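Local coordinates for putative cytoplasmic protein (Salmonella enterica subsp. enterica serovar Typhimurium, PDB 4J32) that acts as the type VI secretion effector Tae4, probably a papain-like cysteine amidase that cleaves peptidoglycan and is held in check by the immunity protein Tai4, at residues Pro17-Asn20 / Glu21-Ala25; Asn30-Val33 / Ala34-Gly37; Gly83-Asn86 / Lys87-Tyr91; Ser146-Ser149 / Asp150-His153. All coordinates share one frame; numbering follows the deposited sequence. Where two conformers were deposited one is given.

Interaction 1 of 4, residues Pro17-Asn20 / Glu21-Ala25; sequences PSFN and EAWLA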
loop_
_atom_site.group_PDB
_atom_site.type_symbol
_atom_site.label_atom_id
_atom_site.label_comp_id
_atom_site.label_asym_id
_atom_site.label_seq_id
_atom_site.Cartn_x
_atom_site.Cartn_y
_atom_site.Cartn_z
ATOM N N PRO A 17 37.343 22.552 4.272
ATOM C CA PRO A 17 37.652 22.197 2.863
ATOM C C PRO A 17 37.776 23.460 2.018
ATOM O O PRO A 17 37.014 24.414 2.233
ATOM C CB PRO A 17 36.396 21.437 2.395
ATOM C CG PRO A 17 35.625 21.078 3.616
ATOM C CD PRO A 17 36.117 21.899 4.767
ATOM N N SER A 18 38.690 23.479 1.052
ATOM C CA SER A 18 38.731 24.617 0.124
ATOM C C SER A 18 37.475 24.603 -0.723
ATOM O O SER A 18 36.937 23.541 -1.031
ATOM C CB SER A 18 39.975 24.608 -0.766
ATOM O OG SER A 18 39.849 23.705 -1.833
ATOM N N PHE A 19 36.985 25.785 -1.065
ATOM C CA PHE A 19 35.766 25.848 -1.865
ATOM C C PHE A 19 35.973 25.068 -3.175
ATOM O O PHE A 19 35.136 24.254 -3.570
ATOM C CB PHE A 19 35.372 27.291 -2.212
ATOM C CG PHE A 19 34.257 27.352 -3.221
ATOM C CD1 PHE A 19 32.941 27.161 -2.824
ATOM C CD2 PHE A 19 34.557 27.473 -4.592
ATOM C CE1 PHE A 19 31.906 27.136 -3.785
ATOM C CE2 PHE A 19 33.548 27.464 -5.537
ATOM C CZ PHE A 19 32.218 27.295 -5.131
ATOM N N ASN A 20 37.083 25.359 -3.851
ATOM C CA ASN A 20 37.343 24.733 -5.166
ATOM C C ASN A 20 37.353 23.216 -5.095
ATOM O O ASN A 20 36.751 22.545 -5.944
ATOM C CB ASN A 20 38.659 25.236 -5.761
ATOM C CG ASN A 20 38.514 26.614 -6.376
ATOM O OD1 ASN A 20 37.473 26.923 -6.970
ATOM N ND2 ASN A 20 39.539 27.455 -6.224
ATOM N N GLU A 21 38.025 22.660 -4.081
ATOM C CA GLU A 21 38.051 21.187 -3.966
ATOM C C GLU A 21 36.673 20.613 -3.609
ATOM O O GLU A 21 36.320 19.520 -4.048
ATOM C CB GLU A 21 39.078 20.724 -2.947
ATOM C CG GLU A 21 40.509 20.959 -3.355
ATOM C CD GLU A 21 41.454 20.548 -2.258
ATOM O OE1 GLU A 21 41.755 21.415 -1.415
ATOM O OE2 GLU A 21 41.871 19.359 -2.242
ATOM N N ALA A 22 35.920 21.331 -2.785
ATOM C CA ALA A 22 34.578 20.872 -2.394
ATOM C C ALA A 22 33.637 20.852 -3.585
ATOM O O ALA A 22 32.890 19.896 -3.772
ATOM C CB ALA A 22 34.025 21.767 -1.286
ATOM N N TRP A 23 33.709 21.896 -4.411
ATOM C CA TRP A 23 32.838 22.052 -5.588
ATOM C C TRP A 23 33.147 20.988 -6.628
ATOM O O TRP A 23 32.225 20.376 -7.219
ATOM C CB TRP A 23 33.021 23.452 -6.184
ATOM C CG TRP A 23 31.915 23.885 -7.146
ATOM C CD1 TRP A 23 31.959 23.862 -8.519
ATOM C CD2 TRP A 23 30.616 24.398 -6.794
ATOM N NE1 TRP A 23 30.781 24.343 -9.040
ATOM C CE2 TRP A 23 29.939 24.682 -8.008
ATOM C CE3 TRP A 23 29.971 24.677 -5.573
ATOM C CZ2 TRP A 23 28.629 25.208 -8.040
ATOM C CZ3 TRP A 23 28.660 25.209 -5.607
ATOM C CH2 TRP A 23 28.015 25.471 -6.842
ATOM N N LEU A 24 34.444 20.754 -6.860
ATOM C CA LEU A 24 34.869 19.681 -7.747
ATOM C C LEU A 24 34.356 18.321 -7.257
ATOM O O LEU A 24 33.856 17.501 -8.040
ATOM C CB LEU A 24 36.414 19.672 -7.821
ATOM C CG LEU A 24 37.174 18.640 -8.635
ATOM C CD1 LEU A 24 38.609 19.169 -8.818
ATOM C CD2 LEU A 24 37.184 17.238 -8.002
ATOM N N ALA A 25 34.537 18.043 -5.980
ATOM C CA ALA A 25 34.155 16.720 -5.453
ATOM C C ALA A 25 32.623 16.523 -5.558
ATOM O O ALA A 25 32.141 15.467 -5.957
ATOM C CB ALA A 25 34.604 16.583 -3.995
HETATM O O HOH W 1 40.495 20.970 1.131
#
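S18 turns OG between its backbone N and carbonyl carbon (chi1 79°), while E21 swings CG to the side of its own backbone N and then runs out extended, so the hydroxyl and the carboxylate meet in front of the first turn of helix 19-28. The hydroxyl works in both directions. As the N-cap it accepts from E21 N, 3.1 Å from S18 OG, and it donates to E21 OE1, reached at 3.0 Å through the anti lone pair of that oxygen. A water closes the circuit: it accepts from S18 N and donates to E21 OE1 at 2.9 Å. The result resembles a capping box whose return bond, from the cap backbone to the glutamate, is relayed through water. Regular helical bonding follows, with A22 N on S18 O and W23 N on F19 O.

On another side of the helix F19 and W23 run alongside each other in the same direction. Their planes differ by 29°, but the rings are so displaced that little of either faces the other; F19 CZ approaches W23 CE3 to 3.5 Å, near the rim of the indole. L142 also packs on W23, and A22 rests on V64 of helix 57-67.

Chemically, a solvent-side polar cap ties up amides that the helix leaves without carbonyl partners, and the carboxylate at this end probably interacts favourably with the helix dipole.

Interaction 2 of 4, residues Asn30-Val33 / Ala34-Gly37; sequences NHSV and ADVG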
loop_
_atom_site.group_PDB
_atom_site.type_symbol
_atom_site.label_atom_id
_atom_site.label_comp_id
_atom_site.label_asym_id
_atom_site.label_seq_id
_atom_site.Cartn_x
_atom_site.Cartn_y
_atom_site.Cartn_z
ATOM N N ASN A 30 27.040 14.471 -8.338
ATOM C CA ASN A 30 25.843 15.231 -8.678
ATOM C C ASN A 30 25.022 14.497 -9.743
ATOM O O ASN A 30 24.766 14.992 -10.852
ATOM C CB ASN A 30 26.190 16.685 -9.071
ATOM C CG ASN A 30 24.960 17.566 -9.153
ATOM O OD1 ASN A 30 24.018 17.408 -8.369
ATOM N ND2 ASN A 30 24.937 18.465 -10.136
ATOM N N HIS A 31 24.638 13.272 -9.398
ATOM C CA HIS A 31 23.898 12.398 -10.301
ATOM C C HIS A 31 22.740 11.768 -9.551
ATOM O O HIS A 31 22.545 12.061 -8.367
ATOM C CB HIS A 31 24.822 11.305 -10.851
ATOM C CG HIS A 31 26.017 11.860 -11.548
ATOM N ND1 HIS A 31 25.940 12.413 -12.808
ATOM C CD2 HIS A 31 27.297 12.023 -11.137
ATOM C CE1 HIS A 31 27.137 12.850 -13.166
ATOM N NE2 HIS A 31 27.976 12.630 -12.167
ATOM N N SER A 32 21.977 10.917 -10.249
ATOM C CA SER A 32 20.872 10.180 -9.616
ATOM C C SER A 32 21.400 9.399 -8.419
ATOM O O SER A 32 22.563 9.004 -8.403
ATOM C CB SER A 32 20.192 9.235 -10.608
ATOM O OG SER A 32 21.000 8.094 -10.909
ATOM N N VAL A 33 20.547 9.158 -7.428
ATOM C CA VAL A 33 20.946 8.330 -6.289
ATOM C C VAL A 33 21.474 6.939 -6.738
ATOM O O VAL A 33 22.478 6.462 -6.179
ATOM C CB VAL A 33 19.810 8.236 -5.205
ATOM C CG1 VAL A 33 18.583 7.488 -5.735
ATOM C CG2 VAL A 33 20.325 7.598 -3.931
ATOM N N ALA A 34 20.851 6.324 -7.756
ATOM C CA ALA A 34 21.356 5.054 -8.302
ATOM C C ALA A 34 22.814 5.203 -8.749
ATOM O O ALA A 34 23.661 4.371 -8.414
ATOM C CB ALA A 34 20.489 4.520 -9.462
ATOM N N ASP A 35 23.105 6.280 -9.477
ATOM C CA ASP A 35 24.458 6.510 -9.977
ATOM C C ASP A 35 25.451 6.785 -8.833
ATOM O O ASP A 35 26.589 6.310 -8.868
ATOM C CB ASP A 35 24.479 7.624 -11.033
ATOM C CG ASP A 35 23.934 7.171 -12.393
ATOM O OD1 ASP A 35 23.743 5.957 -12.636
ATOM O OD2 ASP A 35 23.697 8.043 -13.245
ATOM N N VAL A 36 25.017 7.545 -7.830
ATOM C CA VAL A 36 25.806 7.810 -6.621
ATOM C C VAL A 36 26.217 6.496 -5.951
ATOM O O VAL A 36 27.373 6.336 -5.537
ATOM C CB VAL A 36 25.022 8.704 -5.632
ATOM C CG1 VAL A 36 25.773 8.860 -4.292
ATOM C CG2 VAL A 36 24.784 10.081 -6.259
ATOM N N GLY A 37 25.275 5.560 -5.877
ATOM C CA GLY A 37 25.545 4.229 -5.326
ATOM C C GLY A 37 26.626 3.504 -6.110
ATOM O O GLY A 37 27.507 2.895 -5.518
HETATM O O HOH W 2 22.256 10.184 -13.079
#
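S32 and D35 meet at the start of helix 33-40, the serine hydroxyl lying close to the carboxylate carbon, with S32 OG 3.4 Å from D35 CG. The hydroxyl is directed at the backbone rather than at the acid: S32 OG sits between its own N and carbonyl carbon (chi1 73°) and accepts from D35 N at 3.1 Å. The aspartate leans back over the cap, CG beside its backbone N, and this brings D35 OD2 to within 2.6 Å of a water that donates to it. The same water accepts from S32 N, and the two amides at the helix mouth are thereby served, one by a side chain and one through solvent.

H31 comes to the same aspartate from the residue before the cap. Its CB rests on D35 CB at 3.7 Å, aliphatic carbon against aliphatic carbon, while the ring leads away and H31 ND1 stays 4.9 Å from D35 OD2. V36 is buried, its side chain turned roughly a quarter-turn from that of D35. One of its methyls, V36 CG2, lies beside the backbone N and is pressed 3.3 Å from S32 O, the carbonyl that also receives V36 N. The neighbouring carbonyl, H31 O, is hydrogen-bonded by R60.

H31 and D35, with S38 and I39, also line a pocket holding a 2-ethoxyethanol molecule, probably from the crystallisation liquor. Serine as N-cap and an acid three residues on, at the head of helix 33-40, resemble a capping box in which water relays the return bond from S32 N to D35 OD2.

Interaction 3 of 4, residues Gly83-Asn86 / Lys87-Tyr91; sequences GADN and KFYIY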
loop_
_atom_site.group_PDB
_atom_site.type_symbol
_atom_site.label_atom_id
_atom_site.label_comp_id
_atom_site.label_asym_id
_atom_site.label_seq_id
_atom_site.Cartn_x
_atom_site.Cartn_y
_atom_site.Cartn_z
ATOM N N GLY A 83 31.689 3.407 2.304
ATOM C CA GLY A 83 31.836 3.228 0.856
ATOM C C GLY A 83 32.890 2.174 0.498
ATOM O O GLY A 83 33.544 1.584 1.380
ATOM N N ALA A 84 33.071 1.938 -0.802
ATOM C CA ALA A 84 34.162 1.052 -1.273
ATOM C C ALA A 84 35.548 1.589 -0.858
ATOM O O ALA A 84 36.497 0.825 -0.733
ATOM C CB ALA A 84 34.088 0.868 -2.780
ATOM N N ASP A 85 35.630 2.900 -0.619
ATOM C CA ASP A 85 36.838 3.566 -0.111
ATOM C C ASP A 85 37.101 3.331 1.390
ATOM O O ASP A 85 38.102 3.817 1.922
ATOM C CB ASP A 85 36.770 5.077 -0.382
ATOM C CG ASP A 85 35.550 5.745 0.251
ATOM O OD1 ASP A 85 34.757 5.066 0.959
ATOM O OD2 ASP A 85 35.366 6.965 0.021
ATOM N N ASN A 86 36.202 2.602 2.057
ATOM C CA ASN A 86 36.271 2.381 3.512
ATOM C C ASN A 86 36.138 3.668 4.341
ATOM O O ASN A 86 36.465 3.687 5.531
ATOM C CB ASN A 86 37.534 1.596 3.909
ATOM C CG ASN A 86 37.637 0.281 3.187
ATOM O OD1 ASN A 86 36.649 -0.435 3.050
ATOM N ND2 ASN A 86 38.823 -0.035 2.698
ATOM N N LYS A 87 35.672 4.734 3.694
ATOM C CA LYS A 87 35.298 5.975 4.390
ATOM C C LYS A 87 33.793 5.967 4.662
ATOM O O LYS A 87 33.072 5.124 4.147
ATOM C CB LYS A 87 35.718 7.210 3.571
ATOM C CG LYS A 87 37.238 7.214 3.251
ATOM C CD LYS A 87 37.671 8.490 2.532
ATOM C CE LYS A 87 39.113 8.350 2.022
ATOM N NZ LYS A 87 39.399 9.472 1.063
ATOM N N PHE A 88 33.324 6.924 5.460
ATOM C CA PHE A 88 31.963 6.843 6.011
ATOM C C PHE A 88 31.044 7.930 5.514
ATOM O O PHE A 88 31.466 9.082 5.337
ATOM C CB PHE A 88 32.011 6.823 7.541
ATOM C CG PHE A 88 32.937 5.771 8.080
ATOM C CD1 PHE A 88 32.532 4.438 8.156
ATOM C CD2 PHE A 88 34.240 6.104 8.455
ATOM C CE1 PHE A 88 33.417 3.446 8.615
ATOM C CE2 PHE A 88 35.122 5.129 8.926
ATOM C CZ PHE A 88 34.711 3.794 8.997
ATOM N N TYR A 89 29.777 7.546 5.324
ATOM C CA TYR A 89 28.782 8.370 4.647
ATOM C C TYR A 89 27.520 8.437 5.468
ATOM O O TYR A 89 26.851 7.417 5.682
ATOM C CB TYR A 89 28.495 7.784 3.247
ATOM C CG TYR A 89 29.703 7.867 2.345
ATOM C CD1 TYR A 89 29.848 8.925 1.451
ATOM C CD2 TYR A 89 30.738 6.914 2.428
ATOM C CE1 TYR A 89 30.983 9.038 0.647
ATOM C CE2 TYR A 89 31.881 7.018 1.626
ATOM C CZ TYR A 89 31.983 8.084 0.736
ATOM O OH TYR A 89 33.093 8.209 -0.045
ATOM N N ILE A 90 27.220 9.645 5.952
ATOM C CA ILE A 90 25.993 9.937 6.687
ATOM C C ILE A 90 24.811 9.952 5.719
ATOM O O ILE A 90 24.911 10.507 4.623
ATOM C CB ILE A 90 26.153 11.284 7.454
ATOM C CG1 ILE A 90 27.108 11.091 8.653
ATOM C CG2 ILE A 90 24.763 11.890 7.871
ATOM C CD1 ILE A 90 27.508 12.443 9.353
ATOM N N TYR A 91 23.698 9.341 6.115
ATOM C CA TYR A 91 22.590 9.140 5.176
ATOM C C TYR A 91 21.288 9.853 5.552
ATOM O O TYR A 91 20.290 9.770 4.818
ATOM C CB TYR A 91 22.377 7.646 4.883
ATOM C CG TYR A 91 22.108 6.766 6.103
ATOM C CD1 TYR A 91 20.824 6.639 6.614
ATOM C CD2 TYR A 91 23.142 6.057 6.729
ATOM C CE1 TYR A 91 20.550 5.814 7.718
ATOM C CE2 TYR A 91 22.881 5.220 7.824
ATOM C CZ TYR A 91 21.579 5.090 8.298
ATOM O OH TYR A 91 21.286 4.304 9.388
#
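G83 and K87 are joined by a single backbone bond, G83 N to K87 O at 2.9 Å, and N86 N turns back to G83 O, so the chain reverses through a type I turn that ends on N86 in the left-handed region (phi 63°). This is the classic 3:5 beta hairpin, a type I turn followed by a G1 beta bulge, with asparagine standing where glycine is most common. It links the antiparallel strands 80-82 and 88-90.

D85 stitches the turn together. With CG placed between its backbone N and carbonyl carbon, the carboxylate folds back over the turn, and its two oxygens take different jobs. D85 OD1 accepts from K87 N at 2.9 Å, forming an Asx turn, though the amide arrives 65° out of the carboxylate plane. D85 OD2 receives the hydroxyl of Y89, which comes from the opposite direction on the syn side. Carboxylate and phenol ring are nearly coplanar, and D85 OD1 lies in the plane of that ring, at its edge. The ring also shelters the glycine, Y89 CD2 standing 3.6 Å from G83 N.

K87 passes across the carboxylate at about a right angle, its methylenes touching the acid, while K87 NZ remains 4.9 Å from D85 OD2, so any electrostatic attraction is probably weak. F88 turns the other way and lies with one ring face over N86 O, at its rim. Beyond the turn, Y89 is buried against S62, Y63 and N66 of helix 57-67. The shortest link of the whole hairpin end is Y89 OH to D85 OD2, 2.6 Å.

Interaction 4 of 4, residues Ser146-Ser149 / Asp150-His153; sequences SICS and DQCH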
loop_
_atom_site.group_PDB
_atom_site.type_symbol
_atom_site.label_atom_id
_atom_site.label_comp_id
_atom_site.label_asym_id
_atom_site.label_seq_id
_atom_site.Cartn_x
_atom_site.Cartn_y
_atom_site.Cartn_z
ATOM N N SER A 146 26.098 32.282 -6.279
ATOM C CA SER A 146 25.071 32.477 -7.302
ATOM C C SER A 146 24.059 31.332 -7.366
ATOM O O SER A 146 22.873 31.572 -7.576
ATOM C CB SER A 146 25.721 32.585 -8.687
ATOM O OG SER A 146 26.654 33.640 -8.722
ATOM N N ILE A 147 24.532 30.091 -7.225
ATOM C CA ILE A 147 23.703 28.889 -7.461
ATOM C C ILE A 147 24.159 27.776 -6.519
ATOM O O ILE A 147 25.298 27.811 -6.031
ATOM C CB ILE A 147 23.799 28.347 -8.938
ATOM C CG1 ILE A 147 25.247 27.919 -9.279
ATOM C CG2 ILE A 147 23.235 29.353 -9.946
ATOM C CD1 ILE A 147 25.402 27.009 -10.517
ATOM N N CYS A 148 23.289 26.797 -6.270
ATOM C CA CYS A 148 23.669 25.610 -5.502
ATOM C C CYS A 148 24.326 24.609 -6.440
ATOM O O CYS A 148 24.084 24.630 -7.640
ATOM C CB CYS A 148 22.461 24.930 -4.864
ATOM S SG CYS A 148 21.600 25.982 -3.660
ATOM N N SER A 149 25.126 23.723 -5.866
ATOM C CA SER A 149 25.848 22.704 -6.638
ATOM C C SER A 149 24.897 21.642 -7.205
ATOM O O SER A 149 25.233 20.971 -8.179
ATOM C CB SER A 149 26.907 22.055 -5.760
ATOM O OG SER A 149 26.367 21.661 -4.504
ATOM N N ASP A 150 23.722 21.479 -6.588
ATOM C CA ASP A 150 22.725 20.533 -7.104
ATOM C C ASP A 150 21.514 21.222 -7.705
ATOM O O ASP A 150 20.445 20.610 -7.842
ATOM C CB ASP A 150 22.309 19.510 -6.026
ATOM C CG ASP A 150 21.793 20.164 -4.748
ATOM O OD1 ASP A 150 21.866 21.399 -4.597
ATOM O OD2 ASP A 150 21.302 19.410 -3.887
ATOM N N GLN A 151 21.679 22.488 -8.086
ATOM C CA GLN A 151 20.581 23.274 -8.649
ATOM C C GLN A 151 19.852 22.512 -9.755
ATOM O O GLN A 151 18.634 22.610 -9.889
ATOM C CB GLN A 151 21.061 24.651 -9.133
ATOM C CG GLN A 151 19.911 25.647 -9.276
ATOM C CD GLN A 151 20.141 26.972 -8.565
ATOM O OE1 GLN A 151 20.542 27.028 -7.387
ATOM N NE2 GLN A 151 19.839 28.059 -9.268
ATOM N N CYS A 152 20.628 21.715 -10.485
ATOM C CA CYS A 152 20.092 20.921 -11.587
ATOM C C CYS A 152 19.050 19.897 -11.124
ATOM O O CYS A 152 18.174 19.517 -11.912
ATOM C CB CYS A 152 21.216 20.243 -12.386
ATOM S SG CYS A 152 21.643 18.565 -11.861
ATOM N N HIS A 153 19.111 19.485 -9.857
ATOM C CA HIS A 153 18.122 18.581 -9.264
ATOM C C HIS A 153 17.060 19.340 -8.458
ATOM O O HIS A 153 16.005 18.780 -8.147
ATOM C CB HIS A 153 18.804 17.540 -8.362
ATOM C CG HIS A 153 19.957 16.843 -9.009
ATOM N ND1 HIS A 153 19.794 15.855 -9.958
ATOM C CD2 HIS A 153 21.291 16.999 -8.853
ATOM C CE1 HIS A 153 20.981 15.427 -10.354
ATOM N NE2 HIS A 153 21.906 16.111 -9.703
#
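C148 N points almost straight at the side-chain oxygen of Q151, with an N-H...O angle of 177° and 3.0 Å between C148 N and Q151 OE1. The amide approaches from above the plane of the glutamine carbonyl, 49° out of it, so the bond is straight at the donor but not aimed at a lone pair. Its reach depends on a bend in the glutamine chain at chi2, which folds the amide group back along the loop. The backbone return bond of the type I turn, Q151 N to C148 O, is longer at 3.3 Å. Just beyond the turn, H153 N donates to D150 O at 2.7 Å.

Packing spreads from this core. The side chains of Q151 and I147 cross at about a right angle, with Q151 NE2 3.7 Å from I147 CG2. C148 CB lies against D150 OD1 at a similar separation. S149 OG is hydrogen-bonded to L142 N, tying the loop to strand 138-143, and F26 of helix 19-28 touches S149 and D150. C148 and C152, disulfide-linked in another structure of this protein, are not linked here.

The principal partner of D150 lies outside the turn: D150 OD2 is hydrogen-bonded to H139 NE2 on strand 138-143. A turn that brings a carboxylate to a histidine on the four-stranded antiparallel sheet is consistent with the active-site architecture of papain-like NlpC/P60 peptidases.

Overall arrangement
All four are local contacts, but they sit differently in the fold. Interactions 1 and 2 are the starts of successive helices, each a serine cap with a water-relayed acid; in the first the hydroxyl also donates to that acid. Interactions 3 and 4 are type I turns with no capped helix: a hairpin end in one, a loop after strand 138-143 in the other. Interactions 1, 2 and 3 are partly buried, whereas interaction 4 lies mostly at the surface yet joins two others: W23 packs on S149, and N30 O meets H153 in a weak hydrogen bond. Interaction 3 stands apart from it, centres about 23 Å away, across the chain's centre.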